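Local coordinates for protein uroporphyrinogen-III C-methyltransferase (Pseudomonas denitrificans, PDB 1S4D) that transfers two methyl groups from S-adenosyl-L-methionine to C-2 and C-7 of uroporphyrinogen III, giving precorrin-2 on the way to cobalamin and siroheme, at residues S16-G21 with P122-P127; A22-P27 with N212-Q217; Q40-V45 with L57-A62. All coordinates share one frame; numbering follows the deposited sequence.

Contact 1. Residues S16-G21 with P122-P127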
ATOM      1  N   SER B  16      -6.800  -6.895 -23.968  1.00 22.57           N
ATOM      2  CA  SER B  16      -7.138  -6.612 -22.587  1.00 22.27           C
ATOM      3  C   SER B  16      -6.267  -5.505 -22.007  1.00 21.77           C
ATOM      4  O   SER B  16      -5.247  -5.142 -22.581  1.00 22.06           O
ATOM      5  CB  SER B  16      -7.125  -7.885 -21.733  1.00 22.17           C
ATOM      6  OG  SER B  16      -5.837  -8.432 -21.662  1.00 23.62           O
ATOM      7  N   VAL B  17      -6.701  -4.946 -20.887  1.00 21.37           N
ATOM      8  CA  VAL B  17      -5.947  -3.892 -20.229  1.00 21.07           C
ATOM      9  C   VAL B  17      -5.558  -4.300 -18.795  1.00 21.65           C
ATOM     10  O   VAL B  17      -6.413  -4.734 -17.999  1.00 21.81           O
ATOM     11  CB  VAL B  17      -6.740  -2.566 -20.218  1.00 20.99           C
ATOM     12  CG1 VAL B  17      -5.928  -1.466 -19.563  1.00 18.87           C
ATOM     13  CG2 VAL B  17      -7.200  -2.171 -21.656  1.00 19.30           C
ATOM     14  N   TRP B  18      -4.269  -4.198 -18.482  1.00 21.31           N
ATOM     15  CA  TRP B  18      -3.842  -4.270 -17.098  1.00 21.55           C
ATOM     16  C   TRP B  18      -3.632  -2.849 -16.535  1.00 22.10           C
ATOM     17  O   TRP B  18      -2.923  -2.016 -17.137  1.00 22.35           O
ATOM     18  CB  TRP B  18      -2.568  -5.090 -16.982  1.00 21.25           C
ATOM     19  CG  TRP B  18      -2.731  -6.539 -17.298  1.00 20.64           C
ATOM     20  CD1 TRP B  18      -3.755  -7.129 -17.998  1.00 21.81           C
ATOM     21  CD2 TRP B  18      -1.865  -7.603 -16.902  1.00 19.24           C
ATOM     22  NE1 TRP B  18      -3.570  -8.489 -18.069  1.00 19.42           N
ATOM     23  CE2 TRP B  18      -2.416  -8.810 -17.408  1.00 18.44           C
ATOM     24  CE3 TRP B  18      -0.677  -7.667 -16.156  1.00 18.35           C
ATOM     25  CZ2 TRP B  18      -1.825 -10.053 -17.202  1.00 15.60           C
ATOM     26  CZ3 TRP B  18      -0.080  -8.907 -15.967  1.00 17.69           C
ATOM     27  CH2 TRP B  18      -0.660 -10.083 -16.494  1.00 17.29           C
ATOM     28  N   LEU B  19      -4.278  -2.571 -15.404  1.00 22.31           N
ATOM     29  CA  LEU B  19      -3.974  -1.393 -14.596  1.00 22.47           C
ATOM     30  C   LEU B  19      -2.899  -1.828 -13.592  1.00 22.73           C
ATOM     31  O   LEU B  19      -3.158  -2.643 -12.713  1.00 23.13           O
ATOM     32  CB  LEU B  19      -5.231  -0.899 -13.889  1.00 22.53           C
ATOM     33  CG  LEU B  19      -6.331  -0.260 -14.767  1.00 24.01           C
ATOM     34  CD1 LEU B  19      -6.845  -1.212 -15.772  1.00 25.17           C
ATOM     35  CD2 LEU B  19      -7.505   0.175 -13.948  1.00 24.96           C
ATOM     36  N   VAL B  20      -1.688  -1.301 -13.761  1.00 22.39           N
ATOM     37  CA  VAL B  20      -0.494  -1.757 -13.060  1.00 21.74           C
ATOM     38  C   VAL B  20       0.138  -0.600 -12.284  1.00 22.29           C
ATOM     39  O   VAL B  20       0.374   0.508 -12.849  1.00 21.76           O
ATOM     40  CB  VAL B  20       0.562  -2.276 -14.066  1.00 21.77           C
ATOM     41  CG1 VAL B  20       1.808  -2.724 -13.358  1.00 21.32           C
ATOM     42  CG2 VAL B  20       0.008  -3.409 -14.915  1.00 21.47           C
ATOM     43  N   GLY B  21       0.402  -0.851 -10.994  1.00 22.03           N
ATOM     44  CA  GLY B  21       1.098   0.110 -10.164  1.00 21.90           C
ATOM     45  C   GLY B  21       2.574   0.057 -10.506  1.00 21.93           C
ATOM     46  O   GLY B  21       3.144  -1.028 -10.585  1.00 22.56           O
ATOM     47  N   PRO B 122     -11.889  -6.769 -21.023  1.00 24.89           N
ATOM     48  CA  PRO B 122     -11.400  -7.442 -19.806  1.00 24.35           C
ATOM     49  C   PRO B 122     -10.163  -6.743 -19.275  1.00 24.50           C
ATOM     50  O   PRO B 122      -9.428  -6.105 -20.052  1.00 24.12           O
ATOM     51  CB  PRO B 122     -11.064  -8.860 -20.277  1.00 23.98           C
ATOM     52  CG  PRO B 122     -10.827  -8.744 -21.738  1.00 24.53           C
ATOM     53  CD  PRO B 122     -11.656  -7.574 -22.237  1.00 24.90           C
ATOM     54  N   PHE B 123      -9.947  -6.846 -17.962  1.00 24.75           N
ATOM     55  CA  PHE B 123      -8.814  -6.195 -17.309  1.00 24.32           C
ATOM     56  C   PHE B 123      -8.380  -7.001 -16.124  1.00 24.67           C
ATOM     57  O   PHE B 123      -9.139  -7.815 -15.604  1.00 24.98           O
ATOM     58  CB  PHE B 123      -9.175  -4.782 -16.838  1.00 24.22           C
ATOM     59  CG  PHE B 123     -10.214  -4.758 -15.766  1.00 22.99           C
ATOM     60  CD1 PHE B 123      -9.859  -4.638 -14.443  1.00 21.88           C
ATOM     61  CD2 PHE B 123     -11.561  -4.857 -16.092  1.00 23.45           C
ATOM     62  CE1 PHE B 123     -10.821  -4.631 -13.451  1.00 22.99           C
ATOM     63  CE2 PHE B 123     -12.537  -4.852 -15.107  1.00 23.16           C
ATOM     64  CZ  PHE B 123     -12.167  -4.748 -13.782  1.00 23.09           C
ATOM     65  N   ARG B 124      -7.148  -6.749 -15.696  1.00 24.68           N
ATOM     66  CA  ARG B 124      -6.613  -7.258 -14.446  1.00 24.29           C
ATOM     67  C   ARG B 124      -6.143  -6.030 -13.651  1.00 23.90           C
ATOM     68  O   ARG B 124      -5.778  -5.019 -14.266  1.00 24.04           O
ATOM     69  CB  ARG B 124      -5.422  -8.179 -14.740  1.00 24.48           C
ATOM     70  CG  ARG B 124      -4.503  -8.404 -13.534  1.00 25.36           C
ATOM     71  CD  ARG B 124      -3.410  -9.422 -13.750  1.00 26.61           C
ATOM     72  NE  ARG B 124      -3.941 -10.768 -13.964  1.00 27.36           N
ATOM     73  CZ  ARG B 124      -3.786 -11.795 -13.144  1.00 27.21           C
ATOM     74  NH1 ARG B 124      -3.118 -11.661 -12.001  1.00 27.54           N
ATOM     75  NH2 ARG B 124      -4.314 -12.968 -13.474  1.00 26.68           N
ATOM     76  N   ILE B 125      -6.148  -6.117 -12.315  1.00 23.04           N
ATOM     77  CA  ILE B 125      -5.460  -5.129 -11.471  1.00 22.08           C
ATOM     78  C   ILE B 125      -4.182  -5.714 -10.881  1.00 21.60           C
ATOM     79  O   ILE B 125      -4.173  -6.819 -10.345  1.00 21.99           O
ATOM     80  CB  ILE B 125      -6.371  -4.625 -10.325  1.00 22.41           C
ATOM     81  CG1 ILE B 125      -7.687  -4.050 -10.872  1.00 22.44           C
ATOM     82  CG2 ILE B 125      -5.632  -3.599  -9.432  1.00 21.67           C
ATOM     83  CD1 ILE B 125      -7.539  -2.746 -11.659  1.00 22.02           C
ATOM     84  N   VAL B 126      -3.106  -4.957 -10.980  1.00 20.28           N
ATOM     85  CA  VAL B 126      -1.859  -5.342 -10.397  1.00 19.52           C
ATOM     86  C   VAL B 126      -1.480  -4.280  -9.394  1.00 19.33           C
ATOM     87  O   VAL B 126      -1.043  -3.186  -9.750  1.00 19.24           O
ATOM     88  CB  VAL B 126      -0.769  -5.450 -11.462  1.00 19.98           C
ATOM     89  CG1 VAL B 126       0.610  -5.753 -10.809  1.00 19.33           C
ATOM     90  CG2 VAL B 126      -1.146  -6.497 -12.477  1.00 18.87           C
ATOM     91  N   PRO B 127      -1.699  -4.592  -8.127  1.00 19.03           N
ATOM     92  CA  PRO B 127      -1.239  -3.764  -7.016  1.00 18.15           C
ATOM     93  C   PRO B 127       0.172  -3.256  -7.156  1.00 17.80           C
ATOM     94  O   PRO B 127       1.007  -3.916  -7.747  1.00 18.41           O
ATOM     95  CB  PRO B 127      -1.302  -4.745  -5.866  1.00 18.21           C
ATOM     96  CG  PRO B 127      -2.557  -5.449  -6.162  1.00 18.15           C
ATOM     97  CD  PRO B 127      -2.471  -5.751  -7.644  1.00 18.78           C
TER
HETATM   98  O   HOH W   1       3.331  -3.412  -9.105  1.00 49.64           O
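W18 sets CG opposite its carbonyl carbon and beside its backbone N (chi1 -67°), while R124 sends CG away from its N (chi1 161°) and runs on extended, which lays CD over the ring; the bend at chi3 then turns NE and the guanidinium off. These residues are paired neighbours on two parallel strands, 16-21 and 123-126, at the edge of the parallel sheet in the N-terminal half of this tetrapyrrole methylase. R124 CD sits over the centre of the six-membered ring of W18 in a CH-pi contact, 3.7 Å from its centroid, and R124 CB lies over the same indole nearer the pyrrole, 3.8 Å from W18 NE1. The guanidinium stands farther off, R124 CZ 5.3 Å from the centroid of the W18 six-membered ring, so any cation-pi attraction is weak at best. V126 CG2 reaches W18 CE3 obliquely, and helix 32-40 packs on this side through A37, A34 and H33. An alanine in place of W18 would probably leave the aliphatic part of R124 without the flat surface it lies on and open a gap beside V126. On the other face, I125 CD1 fits against L19, 3.7 Å from both CB and CD2, with helix 109-118 packing on L19 and F123. W257 of the second subunit packs on R124 and I125, making this edge part of the dimer contact. Backbone bonds alternate as parallel pairing requires: L19 N donates to R124 O, V126 N to L19 O at 2.9 Å, and G21 N to V126 O. Where the strands end, a water donates to both carbonyls, 2.8 Å from G21 O and 2.7 Å from P127 O.

Contact 2. Residues A22-P27 with N212-Q217. With SAH (S-adenosyl-L-homocysteine), chain Q.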
ATOM      1  N   ALA B  22       3.193   1.213 -10.727  1.00 21.26           N
ATOM      2  CA  ALA B  22       4.648   1.296 -10.905  1.00 20.15           C
ATOM      3  C   ALA B  22       5.361   1.461  -9.572  1.00 19.76           C
ATOM      4  O   ALA B  22       6.580   1.461  -9.510  1.00 19.70           O
ATOM      5  CB  ALA B  22       5.007   2.469 -11.835  1.00 19.61           C
ATOM      6  N   GLY B  23       4.604   1.629  -8.493  1.00 19.99           N
ATOM      7  CA  GLY B  23       5.194   2.050  -7.229  1.00 19.33           C
ATOM      8  C   GLY B  23       5.602   3.518  -7.312  1.00 19.33           C
ATOM      9  O   GLY B  23       5.337   4.192  -8.325  1.00 18.56           O
ATOM     10  N   PRO B  24       6.258   3.997  -6.247  1.00 19.27           N
ATOM     11  CA  PRO B  24       6.664   5.407  -6.096  1.00 19.19           C
ATOM     12  C   PRO B  24       7.860   5.891  -6.884  1.00 19.59           C
ATOM     13  O   PRO B  24       8.039   7.103  -6.962  1.00 19.78           O
ATOM     14  CB  PRO B  24       7.005   5.512  -4.609  1.00 19.28           C
ATOM     15  CG  PRO B  24       7.419   4.128  -4.234  1.00 19.40           C
ATOM     16  CD  PRO B  24       6.604   3.184  -5.066  1.00 18.85           C
ATOM     17  N   GLY B  25       8.693   5.001  -7.412  1.00 20.28           N
ATOM     18  CA  GLY B  25       9.845   5.432  -8.180  1.00 20.43           C
ATOM     19  C   GLY B  25      10.835   4.327  -8.409  1.00 21.20           C
ATOM     20  O   GLY B  25      11.001   3.856  -9.514  1.00 22.08           O
ATOM     21  N   ASP B  26      11.511   3.919  -7.348  1.00 21.66           N
ATOM     22  CA  ASP B  26      12.490   2.850  -7.407  1.00 21.75           C
ATOM     23  C   ASP B  26      12.027   1.644  -8.258  1.00 21.73           C
ATOM     24  O   ASP B  26      11.089   0.954  -7.898  1.00 21.61           O
ATOM     25  CB  ASP B  26      12.805   2.441  -5.966  1.00 21.61           C
ATOM     26  CG  ASP B  26      13.874   1.386  -5.865  1.00 21.97           C
ATOM     27  OD1 ASP B  26      14.336   0.890  -6.911  1.00 22.62           O
ATOM     28  OD2 ASP B  26      14.312   0.986  -4.763  1.00 22.12           O
ATOM     29  N   PRO B  27      12.720   1.339  -9.349  1.00 22.28           N
ATOM     30  CA  PRO B  27      12.335   0.182 -10.185  1.00 22.51           C
ATOM     31  C   PRO B  27      12.368  -1.149  -9.425  1.00 22.49           C
ATOM     32  O   PRO B  27      11.661  -2.050  -9.841  1.00 23.15           O
ATOM     33  CB  PRO B  27      13.383   0.157 -11.302  1.00 21.86           C
ATOM     34  CG  PRO B  27      14.048   1.461 -11.235  1.00 22.52           C
ATOM     35  CD  PRO B  27      13.952   1.989  -9.832  1.00 22.33           C
ATOM     36  N   ASN B 212       9.360  13.041  -3.610  1.00 20.43           N
ATOM     37  CA  ASN B 212       9.994  12.113  -4.513  1.00 19.90           C
ATOM     38  C   ASN B 212      10.548  10.943  -3.702  1.00 19.82           C
ATOM     39  O   ASN B 212      11.692  10.519  -3.907  1.00 19.65           O
ATOM     40  CB  ASN B 212      11.113  12.822  -5.284  1.00 19.66           C
ATOM     41  CG  ASN B 212      10.615  14.025  -6.034  1.00 19.89           C
ATOM     42  OD1 ASN B 212       9.898  13.885  -7.014  1.00 21.53           O
ATOM     43  ND2 ASN B 212      10.961  15.212  -5.567  1.00 19.07           N
ATOM     44  N   ALA B 213       9.742  10.445  -2.761  1.00 19.22           N
ATOM     45  CA  ALA B 213      10.097   9.235  -2.032  1.00 18.96           C
ATOM     46  C   ALA B 213      10.589   8.175  -3.007  1.00 18.62           C
ATOM     47  O   ALA B 213      10.099   8.061  -4.130  1.00 17.79           O
ATOM     48  CB  ALA B 213       8.921   8.700  -1.178  1.00 18.66           C
ATOM     49  N   ALA B 214      11.620   7.471  -2.559  1.00 18.92           N
ATOM     50  CA  ALA B 214      12.202   6.334  -3.232  1.00 19.32           C
ATOM     51  C   ALA B 214      12.788   6.644  -4.595  1.00 19.60           C
ATOM     52  O   ALA B 214      12.720   5.820  -5.492  1.00 20.13           O
ATOM     53  CB  ALA B 214      11.199   5.169  -3.302  1.00 19.27           C
ATOM     54  N   THR B 215      13.369   7.830  -4.747  1.00 20.28           N
ATOM     55  CA  THR B 215      14.144   8.195  -5.944  1.00 20.73           C
ATOM     56  C   THR B 215      15.475   8.792  -5.491  1.00 21.51           C
ATOM     57  O   THR B 215      15.629   9.157  -4.317  1.00 21.64           O
ATOM     58  CB  THR B 215      13.416   9.265  -6.770  1.00 21.04           C
ATOM     59  OG1 THR B 215      13.356  10.487  -6.015  1.00 21.78           O
ATOM     60  CG2 THR B 215      11.964   8.911  -7.020  1.00 18.99           C
ATOM     61  N   PRO B 216      16.463   8.892  -6.374  1.00 22.46           N
ATOM     62  CA  PRO B 216      17.705   9.606  -5.996  1.00 22.54           C
ATOM     63  C   PRO B 216      17.438  11.070  -5.600  1.00 22.83           C
ATOM     64  O   PRO B 216      18.234  11.657  -4.892  1.00 23.05           O
ATOM     65  CB  PRO B 216      18.578   9.488  -7.250  1.00 22.00           C
ATOM     66  CG  PRO B 216      18.082   8.225  -7.896  1.00 22.24           C
ATOM     67  CD  PRO B 216      16.559   8.287  -7.723  1.00 22.40           C
ATOM     68  N   GLN B 217      16.291  11.623  -5.994  1.00 23.25           N
ATOM     69  CA  GLN B 217      15.937  13.002  -5.639  1.00 22.72           C
ATOM     70  C   GLN B 217      15.189  13.145  -4.317  1.00 21.88           C
ATOM     71  O   GLN B 217      14.730  14.229  -4.003  1.00 22.94           O
ATOM     72  CB  GLN B 217      15.087  13.639  -6.746  1.00 22.97           C
ATOM     73  CG  GLN B 217      15.776  13.715  -8.097  1.00 25.21           C
ATOM     74  CD  GLN B 217      15.775  12.384  -8.815  1.00 28.35           C
ATOM     75  OE1 GLN B 217      14.782  11.655  -8.770  1.00 29.43           O
ATOM     76  NE2 GLN B 217      16.894  12.049  -9.457  1.00 28.13           N
TER
HETATM   77  N   SAH Q1511      -1.767   5.962  -6.695  1.00 49.49           N
HETATM   78  CA  SAH Q1511      -0.658   6.753  -6.191  1.00 49.98           C
HETATM   79  CB  SAH Q1511      -1.129   8.161  -5.869  1.00 49.79           C
HETATM   80  CG  SAH Q1511      -1.176   9.084  -7.071  1.00 50.97           C
HETATM   81  SD  SAH Q1511      -2.055  10.650  -6.826  1.00 50.56           S
HETATM   82  C   SAH Q1511       0.017   6.066  -4.997  1.00 49.87           C
HETATM   83  O   SAH Q1511      -0.390   4.997  -4.546  1.00 50.06           O
HETATM   84  OXT SAH Q1511       1.007   6.523  -4.433  1.00 49.14           O
HETATM   85  C5' SAH Q1511      -0.470  11.549  -6.750  1.00 51.61           C
HETATM   86  C4' SAH Q1511       0.104  11.856  -5.361  1.00 50.94           C
HETATM   87  O4' SAH Q1511       0.802  10.750  -4.826  1.00 50.90           O
HETATM   88  C3' SAH Q1511       1.151  12.964  -5.292  1.00 50.26           C
HETATM   89  O3' SAH Q1511       0.654  14.272  -5.381  1.00 49.28           O
HETATM   90  C2' SAH Q1511       1.869  12.683  -3.982  1.00 50.56           C
HETATM   91  O2' SAH Q1511       1.164  13.111  -2.835  1.00 49.13           O
HETATM   92  C1' SAH Q1511       1.869  11.164  -3.992  1.00 50.89           C
HETATM   93  N9  SAH Q1511       3.128  10.572  -4.498  1.00 49.44           N
HETATM   94  C8  SAH Q1511       3.214   9.775  -5.593  1.00 47.71           C
HETATM   95  N7  SAH Q1511       4.484   9.401  -5.760  1.00 48.09           N
HETATM   96  C5  SAH Q1511       5.236   9.946  -4.799  1.00 49.34           C
HETATM   97  C6  SAH Q1511       6.601   9.870  -4.516  1.00 48.89           C
HETATM   98  N6  SAH Q1511       7.411   9.147  -5.268  1.00 45.75           N
HETATM   99  N1  SAH Q1511       7.105  10.555  -3.429  1.00 49.07           N
HETATM  100  C2  SAH Q1511       6.250  11.288  -2.634  1.00 49.90           C
HETATM  101  N3  SAH Q1511       4.896  11.359  -2.917  1.00 49.66           N
HETATM  102  C4  SAH Q1511       4.391  10.694  -3.984  1.00 49.78           C
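The loop 22-27 runs past a type II turn formed by N212 to T215, and the two backbones meet through a weak bond from D26 N to A214 O (2.9 Å, bent to 125° at the hydrogen). The side chains touching here are small: A214 CB lies 4.0 Å from P24 CG and about as far from the CB of D26. The D26 carboxylate is held outside the contact, OD2 by Y138 OH and OD1 by G28 N. The two loops come from different halves of the tetrapyrrole methylase fold and together meet the N6 and N1 side of the adenine of S-adenosyl-L-homocysteine in the cleft between them. N6 of the ligand gives hydrogen bonds to both loops, a weak one to P24 O at 2.7 Å and a straighter one to A213 O at 3.1 Å. A213 N in turn donates weakly to ring atom N1, a pairing that matches the donor and acceptor pattern of adenine, and A213 CB lies 3.4 Å from the same N1. Within the turn, T215 OG1 donates to N212 O at 2.7 Å, approaching 19° out of the carbonyl plane.

Contact 3. Residues Q40-V45 with L57-A62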
ATOM      1  N   GLN B  40       5.715  -7.688 -21.805  1.00 29.01           N
ATOM      2  CA  GLN B  40       4.757  -8.232 -22.771  1.00 28.46           C
ATOM      3  C   GLN B  40       3.990  -7.166 -23.541  1.00 28.21           C
ATOM      4  O   GLN B  40       3.514  -7.424 -24.647  1.00 28.41           O
ATOM      5  CB  GLN B  40       3.749  -9.132 -22.070  1.00 27.81           C
ATOM      6  CG  GLN B  40       4.221 -10.542 -21.904  1.00 28.71           C
ATOM      7  CD  GLN B  40       3.323 -11.363 -20.996  1.00 29.93           C
ATOM      8  OE1 GLN B  40       3.774 -11.852 -19.974  1.00 32.69           O
ATOM      9  NE2 GLN B  40       2.062 -11.519 -21.368  1.00 29.30           N
ATOM     10  N   ALA B  41       3.858  -5.979 -22.952  1.00 27.84           N
ATOM     11  CA  ALA B  41       2.971  -4.948 -23.489  1.00 27.29           C
ATOM     12  C   ALA B  41       3.246  -4.510 -24.936  1.00 27.03           C
ATOM     13  O   ALA B  41       4.391  -4.365 -25.357  1.00 26.77           O
ATOM     14  CB  ALA B  41       2.957  -3.761 -22.584  1.00 27.39           C
ATOM     15  N   ASP B  42       2.177  -4.294 -25.689  1.00 26.76           N
ATOM     16  CA  ASP B  42       2.293  -3.657 -26.992  1.00 26.26           C
ATOM     17  C   ASP B  42       2.325  -2.157 -26.822  1.00 26.09           C
ATOM     18  O   ASP B  42       2.977  -1.464 -27.580  1.00 26.64           O
ATOM     19  CB  ASP B  42       1.143  -4.061 -27.910  1.00 26.04           C
ATOM     20  CG  ASP B  42       1.217  -5.510 -28.329  1.00 25.07           C
ATOM     21  OD1 ASP B  42       2.294  -5.931 -28.794  1.00 24.45           O
ATOM     22  OD2 ASP B  42       0.256  -6.300 -28.235  1.00 22.57           O
ATOM     23  N   VAL B  43       1.632  -1.658 -25.814  1.00 25.84           N
ATOM     24  CA  VAL B  43       1.578  -0.231 -25.575  1.00 25.85           C
ATOM     25  C   VAL B  43       1.492   0.044 -24.072  1.00 25.64           C
ATOM     26  O   VAL B  43       0.790  -0.638 -23.342  1.00 25.94           O
ATOM     27  CB  VAL B  43       0.464   0.465 -26.453  1.00 25.83           C
ATOM     28  CG1 VAL B  43      -0.918  -0.124 -26.203  1.00 25.79           C
ATOM     29  CG2 VAL B  43       0.475   1.974 -26.288  1.00 24.66           C
ATOM     30  N   ILE B  44       2.273   1.009 -23.615  1.00 25.25           N
ATOM     31  CA  ILE B  44       2.363   1.339 -22.200  1.00 24.86           C
ATOM     32  C   ILE B  44       1.917   2.781 -22.063  1.00 25.76           C
ATOM     33  O   ILE B  44       2.640   3.717 -22.473  1.00 25.72           O
ATOM     34  CB  ILE B  44       3.813   1.160 -21.689  1.00 24.33           C
ATOM     35  CG1 ILE B  44       4.227  -0.303 -21.797  1.00 23.25           C
ATOM     36  CG2 ILE B  44       3.957   1.627 -20.240  1.00 23.78           C
ATOM     37  CD1 ILE B  44       5.667  -0.536 -21.558  1.00 23.08           C
ATOM     38  N   VAL B  45       0.706   2.954 -21.541  1.00 26.20           N
ATOM     39  CA  VAL B  45       0.160   4.276 -21.300  1.00 26.68           C
ATOM     40  C   VAL B  45       0.500   4.598 -19.860  1.00 27.79           C
ATOM     41  O   VAL B  45       0.025   3.936 -18.925  1.00 28.33           O
ATOM     42  CB  VAL B  45      -1.347   4.290 -21.558  1.00 26.56           C
ATOM     43  CG1 VAL B  45      -1.948   5.675 -21.323  1.00 25.87           C
ATOM     44  CG2 VAL B  45      -1.618   3.837 -22.971  1.00 25.90           C
ATOM     45  N   LEU B  57      12.084  -1.757 -19.341  1.00 38.63           N
ATOM     46  CA  LEU B  57      11.772  -3.182 -19.357  1.00 38.52           C
ATOM     47  C   LEU B  57      10.889  -3.569 -20.547  1.00 39.18           C
ATOM     48  O   LEU B  57      10.823  -4.759 -20.941  1.00 39.08           O
ATOM     49  CB  LEU B  57      11.101  -3.608 -18.049  1.00 38.21           C
ATOM     50  CG  LEU B  57      11.962  -3.845 -16.806  1.00 37.32           C
ATOM     51  CD1 LEU B  57      11.086  -4.072 -15.604  1.00 35.00           C
ATOM     52  CD2 LEU B  57      12.888  -5.031 -16.978  1.00 37.63           C
ATOM     53  N   ALA B  58      10.209  -2.566 -21.114  1.00 39.39           N
ATOM     54  CA  ALA B  58       9.364  -2.752 -22.293  1.00 39.47           C
ATOM     55  C   ALA B  58      10.162  -3.428 -23.386  1.00 39.57           C
ATOM     56  O   ALA B  58      11.351  -3.157 -23.532  1.00 39.51           O
ATOM     57  CB  ALA B  58       8.847  -1.422 -22.779  1.00 39.26           C
ATOM     58  N   ARG B  59       9.522  -4.326 -24.131  1.00 40.04           N
ATOM     59  CA  ARG B  59      10.167  -4.933 -25.294  1.00 40.55           C
ATOM     60  C   ARG B  59      10.426  -3.833 -26.329  1.00 40.36           C
ATOM     61  O   ARG B  59       9.759  -2.792 -26.303  1.00 40.19           O
ATOM     62  CB  ARG B  59       9.336  -6.096 -25.873  1.00 40.82           C
ATOM     63  CG  ARG B  59       7.884  -5.776 -26.216  1.00 43.29           C
ATOM     64  CD  ARG B  59       7.352  -6.463 -27.479  1.00 46.89           C
ATOM     65  NE  ARG B  59       5.998  -6.994 -27.288  1.00 49.97           N
ATOM     66  CZ  ARG B  59       5.674  -8.291 -27.320  1.00 51.63           C
ATOM     67  NH1 ARG B  59       6.611  -9.215 -27.553  1.00 52.47           N
ATOM     68  NH2 ARG B  59       4.408  -8.665 -27.120  1.00 51.04           N
ATOM     69  N   PRO B  60      11.405  -4.023 -27.214  1.00 40.51           N
ATOM     70  CA  PRO B  60      11.680  -3.004 -28.238  1.00 40.15           C
ATOM     71  C   PRO B  60      10.536  -2.992 -29.252  1.00 39.49           C
ATOM     72  O   PRO B  60      10.006  -4.065 -29.627  1.00 39.35           O
ATOM     73  CB  PRO B  60      13.000  -3.471 -28.886  1.00 40.20           C
ATOM     74  CG  PRO B  60      13.518  -4.581 -28.007  1.00 40.51           C
ATOM     75  CD  PRO B  60      12.307  -5.187 -27.343  1.00 40.69           C
ATOM     76  N   GLY B  61      10.143  -1.787 -29.662  1.00 38.37           N
ATOM     77  CA  GLY B  61       8.993  -1.627 -30.531  1.00 36.74           C
ATOM     78  C   GLY B  61       7.646  -1.639 -29.817  1.00 35.24           C
ATOM     79  O   GLY B  61       6.610  -1.635 -30.485  1.00 35.51           O
ATOM     80  N   ALA B  62       7.652  -1.682 -28.480  1.00 33.23           N
ATOM     81  CA  ALA B  62       6.462  -1.337 -27.707  1.00 31.59           C
ATOM     82  C   ALA B  62       6.301   0.166 -27.821  1.00 30.57           C
ATOM     83  O   ALA B  62       7.294   0.876 -27.896  1.00 30.27           O
ATOM     84  CB  ALA B  62       6.634  -1.727 -26.244  1.00 31.18           C
TER
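I44 CD1 and A58 CB meet at 3.5 Å and form the close apolar part of this contact, in which strand 43-46 of the parallel sheet is packed against the connection leading to its neighbour, strand 63-66. I44 holds CG1 beside its backbone N (chi1 -64°) and extends the rest of the chain (chi2 170°), which brings the terminal methyl to A58. L38 of helix 32-40 and L96 and L98 of strand 94-99 also touch I44, so this end belongs to the buried layer between helix and sheet. Nearby, the type II turn from R59 to A62, closed by A62 N donating to R59 O, brings A62 beside A41 and D42, just ahead of the strand; A62 CB lies 3.6 Å from A41 O.

The opposite character prevails at R59, an exposed residue whose side chain, bent at chi2 and chi3, lies beside that of D42. Their carboxylate and guanidinium planes are only 13° apart, yet the salt bridge is long, 3.8 Å from D42 OD1 to R59 NH2. At that length it is likely to add only a modest attraction; the other oxygen, OD2, accepts a hydrogen bond from R94 N. The arginine also runs past two backbone carbonyls: R59 NE is 3.6 Å from A41 O, and R59 NH2 is 2.9 Å from Q40 O.

Overall arrangement
From the N terminus, strand 16-21 opens the first long loop, which contact 1 closes at strand 123-126 about a hundred residues later, and the residues that follow it, 22-27, open the second, closed by contact 2 at 212-217. Because 122-127 comes before 212-217, these two closures cross. Contact 3, between 40-45 and 57-62, is a short local closure lying within both. Contacts 1 and 3 belong to the same parallel sheet, with centres about 15 Å apart. Contact 2 ties the loop after strand 16-21, in the N-terminal half of the chain, to the loop joining strands 206-211 and 219-224 of the mixed sheet, across the ligand cleft, its centre about 21 Å from each of the others.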